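Local coordinates for cytochrome C (Marichromatium purpuratum 984, PDB 5LO9), which probably passes electrons between its four heme c groups while oxidising thiosulfate to tetrathionate, as a fusion of an electron-accepting cytochrome with the thiosulfate dehydrogenase TsdA, at residues R4-I18 against R71-Y84. Sequence-based numbering, arbitrary orientation.
Sequences RGRTLAEQGDAARGI and RLTPVDIAAVSAYY. With HEC (heme c), chain C.
The N-terminal and C-terminal helices of the first cytochrome c domain cross here, with Gly5 set against Ala79, Val80 and Tyr83. The axes of helices 4-10 and 74-84 pass 7.7 Å apart at 86°, nearly perpendicular. Gly5 has no side chain, and its CA comes to 4.1 Å from Val80 CA. Tyr83 is a knob in the hole formed by Gly5, Arg6, Ala9 and Glu10. Its CG is anti to the backbone N (chi1 169°), which lays the ring along the first helix. Arg6 CA makes a CH-pi contact over one face, 3.9 Å from the ring centroid. The guanidinium of Arg6 turns away to a salt bridge with Glu3. Ala9 CB touches Tyr83 CE2 and also meets Tyr84 OH at 3.4 Å.

At the other end of the crossing, Asp76 lies between two arginines. Arg4 bends at chi2 and chi3 to bring NE to 2.8 Å from Asp76 OD1. This salt bridge contains a weak, bent hydrogen bond, and the guanidinium and carboxylate planes stand 75° apart. Arg16 NE is a long ionic partner of Asp76 OD2 at 3.9 Å, with no N-H directed at it. Thr73 N-caps the second helix, its OG1 accepting from Asp76 N.

Leu8 CD1 packs on Val80 CG1 at 3.8 Å and more loosely on Leu72, which Ile18 CD1 also touches. Leu72 and Val80 reach the heme, with Val80 CG2 3.5 Å from heme atom CMB. This near-perpendicular pairing of terminal helices beside the heme is characteristic of the class I cytochrome c fold.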
ATOM      1  N   ARG A   4      12.456  40.569 -48.561  1.00 77.23           N
ATOM      2  CA  ARG A   4      13.479  41.428 -47.993  1.00 66.89           C
ATOM      3  C   ARG A   4      14.351  40.621 -47.040  1.00 70.94           C
ATOM      4  O   ARG A   4      15.587  40.684 -47.102  1.00 66.93           O
ATOM      5  CB  ARG A   4      12.821  42.620 -47.284  1.00 64.75           C
ATOM      6  CG  ARG A   4      13.786  43.559 -46.525  1.00 70.55           C
ATOM      7  CD  ARG A   4      14.609  44.506 -47.443  1.00 79.35           C
ATOM      8  NE  ARG A   4      14.683  45.877 -46.904  1.00 85.83           N
ATOM      9  CZ  ARG A   4      13.750  46.819 -47.080  1.00 89.27           C
ATOM     10  NH1 ARG A   4      12.653  46.558 -47.800  1.00 74.36           N
ATOM     11  NH2 ARG A   4      13.918  48.028 -46.534  1.00 85.94           N
ATOM     12  N   GLY A   5      13.713  39.816 -46.182  1.00 62.78           N
ATOM     13  CA  GLY A   5      14.455  38.938 -45.294  1.00 57.36           C
ATOM     14  C   GLY A   5      15.442  38.043 -46.019  1.00 56.92           C
ATOM     15  O   GLY A   5      16.605  37.917 -45.611  1.00 49.70           O
ATOM     16  N   ARG A   6      14.997  37.403 -47.103  1.00 60.26           N
ATOM     17  CA  ARG A   6      15.898  36.513 -47.836  1.00 62.74           C
ATOM     18  C   ARG A   6      17.090  37.285 -48.386  1.00 63.61           C
ATOM     19  O   ARG A   6      18.242  36.843 -48.263  1.00 64.84           O
ATOM     20  CB  ARG A   6      15.169  35.759 -48.964  1.00 66.26           C
ATOM     21  CG  ARG A   6      15.970  34.497 -49.477  1.00 68.62           C
ATOM     22  CD  ARG A   6      15.625  34.029 -50.903  1.00 81.07           C
ATOM     23  NE  ARG A   6      14.209  34.236 -51.221  1.00 98.93           N
ATOM     24  CZ  ARG A   6      13.256  33.306 -51.108  1.00 99.39           C
ATOM     25  NH1 ARG A   6      13.546  32.075 -50.662  1.00 91.91           N
ATOM     26  NH2 ARG A   6      11.994  33.623 -51.413  1.00 87.61           N
ATOM     27  N   THR A   7      16.845  38.443 -49.001  1.00 60.97           N
ATOM     28  CA  THR A   7      17.974  39.134 -49.608  1.00 70.41           C
ATOM     29  C   THR A   7      18.945  39.643 -48.535  1.00 68.82           C
ATOM     30  O   THR A   7      20.166  39.539 -48.721  1.00 66.87           O
ATOM     31  CB  THR A   7      17.481  40.268 -50.532  1.00 66.20           C
ATOM     32  OG1 THR A   7      16.777  41.245 -49.763  1.00 80.10           O
ATOM     33  CG2 THR A   7      16.521  39.719 -51.676  1.00 64.24           C
ATOM     34  N   LEU A   8      18.444  40.066 -47.362  1.00 61.77           N
ATOM     35  CA  LEU A   8      19.350  40.442 -46.273  1.00 57.31           C
ATOM     36  C   LEU A   8      20.090  39.243 -45.713  1.00 63.22           C
ATOM     37  O   LEU A   8      21.279  39.344 -45.374  1.00 66.09           O
ATOM     38  CB  LEU A   8      18.596  41.117 -45.143  1.00 55.93           C
ATOM     39  CG  LEU A   8      18.199  42.569 -45.324  1.00 64.42           C
ATOM     40  CD1 LEU A   8      17.524  43.101 -44.042  1.00 63.50           C
ATOM     41  CD2 LEU A   8      19.424  43.372 -45.675  1.00 60.01           C
ATOM     42  N   ALA A   9      19.411  38.111 -45.561  1.00 57.93           N
ATOM     43  CA  ALA A   9      20.119  36.956 -45.030  1.00 56.70           C
ATOM     44  C   ALA A   9      21.150  36.434 -46.020  1.00 55.96           C
ATOM     45  O   ALA A   9      22.266  36.085 -45.619  1.00 59.41           O
ATOM     46  CB  ALA A   9      19.142  35.860 -44.642  1.00 56.37           C
ATOM     47  N   GLU A  10      20.813  36.381 -47.315  1.00 65.82           N
ATOM     48  CA  GLU A  10      21.689  35.702 -48.272  1.00 68.79           C
ATOM     49  C   GLU A  10      22.722  36.629 -48.911  1.00 67.21           C
ATOM     50  O   GLU A  10      23.843  36.195 -49.189  1.00 67.00           O
ATOM     51  CB  GLU A  10      20.854  35.059 -49.386  1.00 68.99           C
ATOM     52  CG  GLU A  10      19.941  33.884 -48.963  1.00 71.82           C
ATOM     53  CD  GLU A  10      19.253  33.211 -50.158  1.00 83.24           C
ATOM     54  OE1 GLU A  10      19.497  33.633 -51.320  1.00 84.69           O
ATOM     55  OE2 GLU A  10      18.409  32.319 -49.924  1.00 82.45           O
ATOM     56  N   GLN A  11      22.400  37.906 -49.097  1.00 69.08           N
ATOM     57  CA  GLN A  11      23.276  38.816 -49.825  1.00 73.57           C
ATOM     58  C   GLN A  11      23.538  40.147 -49.137  1.00 66.14           C
ATOM     59  O   GLN A  11      24.426  40.875 -49.583  1.00 63.60           O
ATOM     60  CB  GLN A  11      22.694  39.099 -51.216  1.00 78.58           C
ATOM     61  CG  GLN A  11      22.697  37.898 -52.151  1.00 84.57           C
ATOM     62  CD  GLN A  11      21.692  38.059 -53.278  1.00 95.25           C
ATOM     63  OE1 GLN A  11      21.480  39.161 -53.804  1.00 81.56           O
ATOM     64  NE2 GLN A  11      21.073  36.945 -53.666  1.00104.78           N
ATOM     65  N   GLY A  12      22.825  40.482 -48.079  1.00 63.03           N
ATOM     66  CA  GLY A  12      22.950  41.787 -47.496  1.00 57.63           C
ATOM     67  C   GLY A  12      22.417  42.838 -48.447  1.00 61.00           C
ATOM     68  O   GLY A  12      21.840  42.544 -49.489  1.00 69.15           O
ATOM     69  N   ASP A  13      22.650  44.093 -48.059  1.00 69.64           N
ATOM     70  CA  ASP A  13      22.281  45.297 -48.816  1.00 73.77           C
ATOM     71  C   ASP A  13      23.545  46.159 -48.843  1.00 72.40           C
ATOM     72  O   ASP A  13      23.765  46.935 -47.908  1.00 70.76           O
ATOM     73  CB  ASP A  13      21.109  46.042 -48.134  1.00 65.96           C
ATOM     74  CG  ASP A  13      20.408  47.049 -49.044  1.00 82.36           C
ATOM     75  OD1 ASP A  13      21.048  48.060 -49.396  1.00 80.72           O
ATOM     76  OD2 ASP A  13      19.192  46.884 -49.330  1.00 93.35           O
ATOM     77  N   ALA A  14      24.367  46.021 -49.896  1.00 78.32           N
ATOM     78  CA  ALA A  14      25.584  46.838 -50.020  1.00 77.58           C
ATOM     79  C   ALA A  14      25.283  48.331 -49.846  1.00 76.06           C
ATOM     80  O   ALA A  14      26.020  49.053 -49.163  1.00 70.94           O
ATOM     81  CB  ALA A  14      26.279  46.580 -51.364  1.00 58.82           C
ATOM     82  N   ALA A  15      24.202  48.811 -50.460  1.00 69.92           N
ATOM     83  CA  ALA A  15      23.859  50.222 -50.389  1.00 64.57           C
ATOM     84  C   ALA A  15      23.812  50.699 -48.940  1.00 69.87           C
ATOM     85  O   ALA A  15      24.523  51.629 -48.555  1.00 72.38           O
ATOM     86  CB  ALA A  15      22.508  50.441 -51.093  1.00 76.53           C
ATOM     87  N   ARG A  16      22.980  50.052 -48.116  1.00 83.59           N
ATOM     88  CA  ARG A  16      22.821  50.385 -46.698  1.00 83.89           C
ATOM     89  C   ARG A  16      24.012  49.932 -45.837  1.00 76.28           C
ATOM     90  O   ARG A  16      23.996  50.152 -44.615  1.00 72.17           O
ATOM     91  CB  ARG A  16      21.534  49.755 -46.124  1.00 95.98           C
ATOM     92  CG  ARG A  16      20.213  49.877 -46.919  1.00 82.40           C
ATOM     93  CD  ARG A  16      19.016  49.445 -46.023  1.00 76.41           C
ATOM     94  NE  ARG A  16      18.672  50.564 -45.133  1.00107.61           N
ATOM     95  CZ  ARG A  16      17.823  51.568 -45.400  1.00117.96           C
ATOM     96  NH1 ARG A  16      17.143  51.636 -46.552  1.00 98.37           N
ATOM     97  NH2 ARG A  16      17.656  52.529 -44.488  1.00 97.05           N
ATOM     98  N   GLY A  17      25.023  49.302 -46.427  1.00 72.40           N
ATOM     99  CA  GLY A  17      26.186  48.848 -45.677  1.00 66.01           C
ATOM    100  C   GLY A  17      25.883  47.741 -44.697  1.00 70.12           C
ATOM    101  O   GLY A  17      26.391  47.761 -43.567  1.00 66.63           O
ATOM    102  N   ILE A  18      25.087  46.759 -45.114  1.00 69.87           N
ATOM    103  CA  ILE A  18      24.669  45.652 -44.272  1.00 62.22           C
ATOM    104  C   ILE A  18      25.189  44.373 -44.908  1.00 61.83           C
ATOM    105  O   ILE A  18      24.874  44.084 -46.068  1.00 63.09           O
ATOM    106  CB  ILE A  18      23.146  45.610 -44.111  1.00 61.36           C
ATOM    107  CG1 ILE A  18      22.654  46.774 -43.253  1.00 58.56           C
ATOM    108  CG2 ILE A  18      22.715  44.284 -43.482  1.00 66.08           C
ATOM    109  CD1 ILE A  18      21.152  46.927 -43.233  1.00 70.14           C
ATOM    110  N   ARG A  71      22.345  48.602 -37.239  1.00 45.64           N
ATOM    111  CA  ARG A  71      22.189  49.064 -38.602  1.00 49.45           C
ATOM    112  C   ARG A  71      20.853  48.695 -39.226  1.00 60.02           C
ATOM    113  O   ARG A  71      20.537  49.208 -40.297  1.00 66.46           O
ATOM    114  CB  ARG A  71      23.306  48.519 -39.492  1.00 52.58           C
ATOM    115  CG  ARG A  71      24.369  49.544 -39.769  1.00 69.52           C
ATOM    116  CD  ARG A  71      25.575  48.953 -40.505  1.00 91.15           C
ATOM    117  NE  ARG A  71      26.702  49.887 -40.593  1.00 98.79           N
ATOM    118  CZ  ARG A  71      26.653  51.078 -41.195  1.00104.87           C
ATOM    119  NH1 ARG A  71      25.531  51.511 -41.781  1.00 82.80           N
ATOM    120  NH2 ARG A  71      27.737  51.845 -41.213  1.00105.99           N
ATOM    121  N   LEU A  72      20.057  47.844 -38.596  1.00 67.04           N
ATOM    122  CA  LEU A  72      18.768  47.453 -39.154  1.00 58.58           C
ATOM    123  C   LEU A  72      17.733  48.554 -38.942  1.00 54.00           C
ATOM    124  O   LEU A  72      17.752  49.265 -37.935  1.00 58.91           O
ATOM    125  CB  LEU A  72      18.271  46.155 -38.499  1.00 47.98           C
ATOM    126  CG  LEU A  72      19.143  44.939 -38.749  1.00 39.21           C
ATOM    127  CD1 LEU A  72      18.592  43.803 -37.939  1.00 46.95           C
ATOM    128  CD2 LEU A  72      19.232  44.586 -40.221  1.00 47.09           C
ATOM    129  N   THR A  73      16.858  48.728 -39.921  1.00 58.65           N
ATOM    130  CA  THR A  73      15.676  49.548 -39.709  1.00 59.41           C
ATOM    131  C   THR A  73      14.592  48.675 -39.125  1.00 54.79           C
ATOM    132  O   THR A  73      14.677  47.452 -39.184  1.00 56.59           O
ATOM    133  CB  THR A  73      15.203  50.169 -41.022  1.00 58.67           C
ATOM    134  OG1 THR A  73      14.856  49.131 -41.960  1.00 59.63           O
ATOM    135  CG2 THR A  73      16.277  51.057 -41.621  1.00 59.06           C
ATOM    136  N   PRO A  74      13.586  49.259 -38.515  1.00 46.47           N
ATOM    137  CA  PRO A  74      12.460  48.441 -38.026  1.00 55.05           C
ATOM    138  C   PRO A  74      11.868  47.516 -39.086  1.00 58.85           C
ATOM    139  O   PRO A  74      11.646  46.327 -38.814  1.00 57.12           O
ATOM    140  CB  PRO A  74      11.456  49.496 -37.570  1.00 42.71           C
ATOM    141  CG  PRO A  74      12.303  50.663 -37.199  1.00 42.83           C
ATOM    142  CD  PRO A  74      13.493  50.652 -38.113  1.00 44.97           C
ATOM    143  N   VAL A  75      11.649  48.017 -40.306  1.00 61.85           N
ATOM    144  CA  VAL A  75      11.108  47.160 -41.361  1.00 58.84           C
ATOM    145  C   VAL A  75      12.086  46.026 -41.676  1.00 48.93           C
ATOM    146  O   VAL A  75      11.670  44.887 -41.912  1.00 53.33           O
ATOM    147  CB  VAL A  75      10.742  48.003 -42.613  1.00 51.54           C
ATOM    148  CG1 VAL A  75      11.941  48.719 -43.188  1.00 62.30           C
ATOM    149  CG2 VAL A  75      10.118  47.173 -43.664  1.00 52.67           C
ATOM    150  N   ASP A  76      13.397  46.309 -41.660  1.00 52.70           N
ATOM    151  CA  ASP A  76      14.408  45.267 -41.865  1.00 59.08           C
ATOM    152  C   ASP A  76      14.336  44.195 -40.764  1.00 53.41           C
ATOM    153  O   ASP A  76      14.447  42.994 -41.035  1.00 52.58           O
ATOM    154  CB  ASP A  76      15.808  45.904 -41.909  1.00 62.76           C
ATOM    155  CG  ASP A  76      16.134  46.609 -43.261  1.00 76.66           C
ATOM    156  OD1 ASP A  76      15.529  46.255 -44.301  1.00 80.89           O
ATOM    157  OD2 ASP A  76      17.031  47.504 -43.284  1.00 75.24           O
ATOM    158  N   ILE A  77      14.201  44.622 -39.508  1.00 56.69           N
ATOM    159  CA  ILE A  77      14.085  43.711 -38.364  1.00 51.04           C
ATOM    160  C   ILE A  77      12.936  42.735 -38.582  1.00 50.15           C
ATOM    161  O   ILE A  77      13.104  41.508 -38.557  1.00 51.38           O
ATOM    162  CB  ILE A  77      13.897  44.523 -37.059  1.00 51.01           C
ATOM    163  CG1 ILE A  77      15.188  45.251 -36.667  1.00 54.44           C
ATOM    164  CG2 ILE A  77      13.507  43.673 -35.913  1.00 46.39           C
ATOM    165  CD1 ILE A  77      15.013  46.273 -35.560  1.00 55.85           C
ATOM    166  N   ALA A  78      11.745  43.265 -38.821  1.00 52.04           N
ATOM    167  CA  ALA A  78      10.600  42.392 -39.027  1.00 44.74           C
ATOM    168  C   ALA A  78      10.794  41.439 -40.214  1.00 43.90           C
ATOM    169  O   ALA A  78      10.409  40.268 -40.143  1.00 45.50           O
ATOM    170  CB  ALA A  78       9.385  43.247 -39.205  1.00 34.07           C
ATOM    171  N   ALA A  79      11.447  41.883 -41.282  1.00 45.29           N
ATOM    172  CA  ALA A  79      11.622  40.997 -42.427  1.00 48.78           C
ATOM    173  C   ALA A  79      12.528  39.827 -42.096  1.00 52.83           C
ATOM    174  O   ALA A  79      12.186  38.678 -42.408  1.00 52.54           O
ATOM    175  CB  ALA A  79      12.206  41.747 -43.615  1.00 57.07           C
ATOM    176  N   VAL A  80      13.705  40.090 -41.494  1.00 50.66           N
ATOM    177  CA  VAL A  80      14.628  38.982 -41.194  1.00 53.41           C
ATOM    178  C   VAL A  80      14.053  38.093 -40.108  1.00 43.73           C
ATOM    179  O   VAL A  80      14.306  36.894 -40.104  1.00 42.96           O
ATOM    180  CB  VAL A  80      16.053  39.423 -40.793  1.00 52.43           C
ATOM    181  CG1 VAL A  80      16.789  39.980 -41.967  1.00 55.34           C
ATOM    182  CG2 VAL A  80      16.040  40.405 -39.617  1.00 50.74           C
ATOM    183  N   SER A  81      13.318  38.652 -39.149  1.00 41.32           N
ATOM    184  CA  SER A  81      12.685  37.794 -38.162  1.00 48.23           C
ATOM    185  C   SER A  81      11.735  36.797 -38.835  1.00 52.86           C
ATOM    186  O   SER A  81      11.785  35.599 -38.554  1.00 52.59           O
ATOM    187  CB  SER A  81      11.960  38.647 -37.130  1.00 52.83           C
ATOM    188  OG  SER A  81      12.846  39.593 -36.547  1.00 54.04           O
ATOM    189  N   ALA A  82      10.901  37.266 -39.772  1.00 55.82           N
ATOM    190  CA  ALA A  82       9.987  36.367 -40.479  1.00 37.33           C
ATOM    191  C   ALA A  82      10.734  35.387 -41.367  1.00 44.87           C
ATOM    192  O   ALA A  82      10.298  34.242 -41.537  1.00 52.14           O
ATOM    193  CB  ALA A  82       9.014  37.160 -41.316  1.00 37.79           C
ATOM    194  N   TYR A  83      11.840  35.817 -41.973  1.00 48.97           N
ATOM    195  CA  TYR A  83      12.585  34.907 -42.842  1.00 57.04           C
ATOM    196  C   TYR A  83      13.179  33.747 -42.051  1.00 50.39           C
ATOM    197  O   TYR A  83      12.981  32.579 -42.405  1.00 60.48           O
ATOM    198  CB  TYR A  83      13.693  35.656 -43.586  1.00 52.56           C
ATOM    199  CG  TYR A  83      14.660  34.745 -44.294  1.00 47.47           C
ATOM    200  CD1 TYR A  83      14.391  34.259 -45.548  1.00 55.88           C
ATOM    201  CD2 TYR A  83      15.843  34.363 -43.697  1.00 52.65           C
ATOM    202  CE1 TYR A  83      15.283  33.402 -46.201  1.00 57.60           C
ATOM    203  CE2 TYR A  83      16.751  33.514 -44.348  1.00 56.73           C
ATOM    204  CZ  TYR A  83      16.460  33.034 -45.602  1.00 54.05           C
ATOM    205  OH  TYR A  83      17.359  32.193 -46.257  1.00 58.72           O
ATOM    206  N   TYR A  84      13.881  34.038 -40.954  1.00 47.10           N
ATOM    207  CA  TYR A  84      14.545  32.971 -40.206  1.00 52.07           C
ATOM    208  C   TYR A  84      13.529  32.098 -39.485  1.00 50.31           C
ATOM    209  O   TYR A  84      13.788  30.913 -39.253  1.00 53.26           O
ATOM    210  CB  TYR A  84      15.577  33.559 -39.219  1.00 50.36           C
ATOM    211  CG  TYR A  84      16.895  33.865 -39.893  1.00 44.25           C
ATOM    212  CD1 TYR A  84      17.650  32.842 -40.424  1.00 49.06           C
ATOM    213  CD2 TYR A  84      17.364  35.163 -40.040  1.00 42.27           C
ATOM    214  CE1 TYR A  84      18.837  33.083 -41.077  1.00 49.36           C
ATOM    215  CE2 TYR A  84      18.577  35.421 -40.684  1.00 45.48           C
ATOM    216  CZ  TYR A  84      19.297  34.366 -41.207  1.00 49.72           C
ATOM    217  OH  TYR A  84      20.487  34.529 -41.873  1.00 52.80           O
TER
HETATM  218 FE   HEC C1001      23.873  37.738 -35.718  1.00 56.58          FE
HETATM  219  CHA HEC C1001      23.434  36.633 -32.436  1.00 36.11           C
HETATM  220  CHB HEC C1001      20.377  38.115 -36.064  1.00 41.77           C
HETATM  221  CHC HEC C1001      24.338  39.191 -38.881  1.00 46.95           C
HETATM  222  CHD HEC C1001      27.339  37.136 -35.484  1.00 44.06           C
HETATM  223  NA  HEC C1001      22.201  37.431 -34.492  1.00 43.57           N
HETATM  224  C1A HEC C1001      22.236  36.982 -33.220  1.00 42.49           C
HETATM  225  C2A HEC C1001      20.886  36.879 -32.593  1.00 42.36           C
HETATM  226  C3A HEC C1001      20.005  37.327 -33.671  1.00 36.47           C
HETATM  227  C4A HEC C1001      20.915  37.632 -34.797  1.00 38.03           C
HETATM  228  CMA HEC C1001      18.524  37.425 -33.591  1.00 43.78           C
HETATM  229  CAA HEC C1001      20.474  36.425 -31.206  1.00 36.13           C
HETATM  230  CBA HEC C1001      20.154  34.947 -31.323  1.00 39.73           C
HETATM  231  CGA HEC C1001      19.428  34.323 -30.148  1.00 36.79           C
HETATM  232  O1A HEC C1001      19.364  33.071 -30.117  1.00 35.39           O
HETATM  233  O2A HEC C1001      18.910  35.027 -29.255  1.00 39.82           O
HETATM  234  NB  HEC C1001      22.601  38.488 -37.190  1.00 45.64           N
HETATM  235  C1B HEC C1001      21.266  38.533 -37.141  1.00 43.68           C
HETATM  236  C2B HEC C1001      20.672  39.126 -38.345  1.00 39.02           C
HETATM  237  C3B HEC C1001      21.829  39.451 -39.182  1.00 43.56           C
HETATM  238  C4B HEC C1001      22.975  39.024 -38.365  1.00 43.41           C
HETATM  239  CMB HEC C1001      19.222  39.303 -38.622  1.00 46.08           C
HETATM  240  CAB HEC C1001      21.831  40.107 -40.526  1.00 53.47           C
HETATM  241  CBB HEC C1001      21.140  41.456 -40.395  1.00 44.94           C
HETATM  242  NC  HEC C1001      25.525  38.084 -36.944  1.00 45.60           N
HETATM  243  C1C HEC C1001      25.510  38.683 -38.141  1.00 45.63           C
HETATM  244  C2C HEC C1001      26.852  38.764 -38.749  1.00 45.00           C
HETATM  245  C3C HEC C1001      27.730  38.145 -37.764  1.00 47.80           C
HETATM  246  C4C HEC C1001      26.795  37.755 -36.692  1.00 47.61           C
HETATM  247  CMC HEC C1001      27.190  39.341 -40.076  1.00 45.27           C
HETATM  248  CAC HEC C1001      29.214  37.927 -37.790  1.00 47.77           C
HETATM  249  CBC HEC C1001      29.946  39.192 -38.092  1.00 48.70           C
HETATM  250  ND  HEC C1001      25.152  37.029 -34.236  1.00 43.27           N
HETATM  251  C1D HEC C1001      26.474  36.872 -34.338  1.00 45.25           C
HETATM  252  C2D HEC C1001      27.088  36.342 -33.113  1.00 45.86           C
HETATM  253  C3D HEC C1001      25.964  36.183 -32.205  1.00 39.17           C
HETATM  254  C4D HEC C1001      24.800  36.656 -33.000  1.00 39.15           C
HETATM  255  CMD HEC C1001      28.529  36.050 -32.856  1.00 49.29           C
HETATM  256  CAD HEC C1001      26.057  35.733 -30.777  1.00 43.12           C
HETATM  257  CBD HEC C1001      25.926  37.034 -29.983  1.00 39.09           C
HETATM  258  CGD HEC C1001      26.026  36.804 -28.505  1.00 43.27           C
HETATM  259  O1D HEC C1001      25.420  37.578 -27.708  1.00 52.05           O
HETATM  260  O2D HEC C1001      26.746  35.853 -28.157  1.00 40.57           O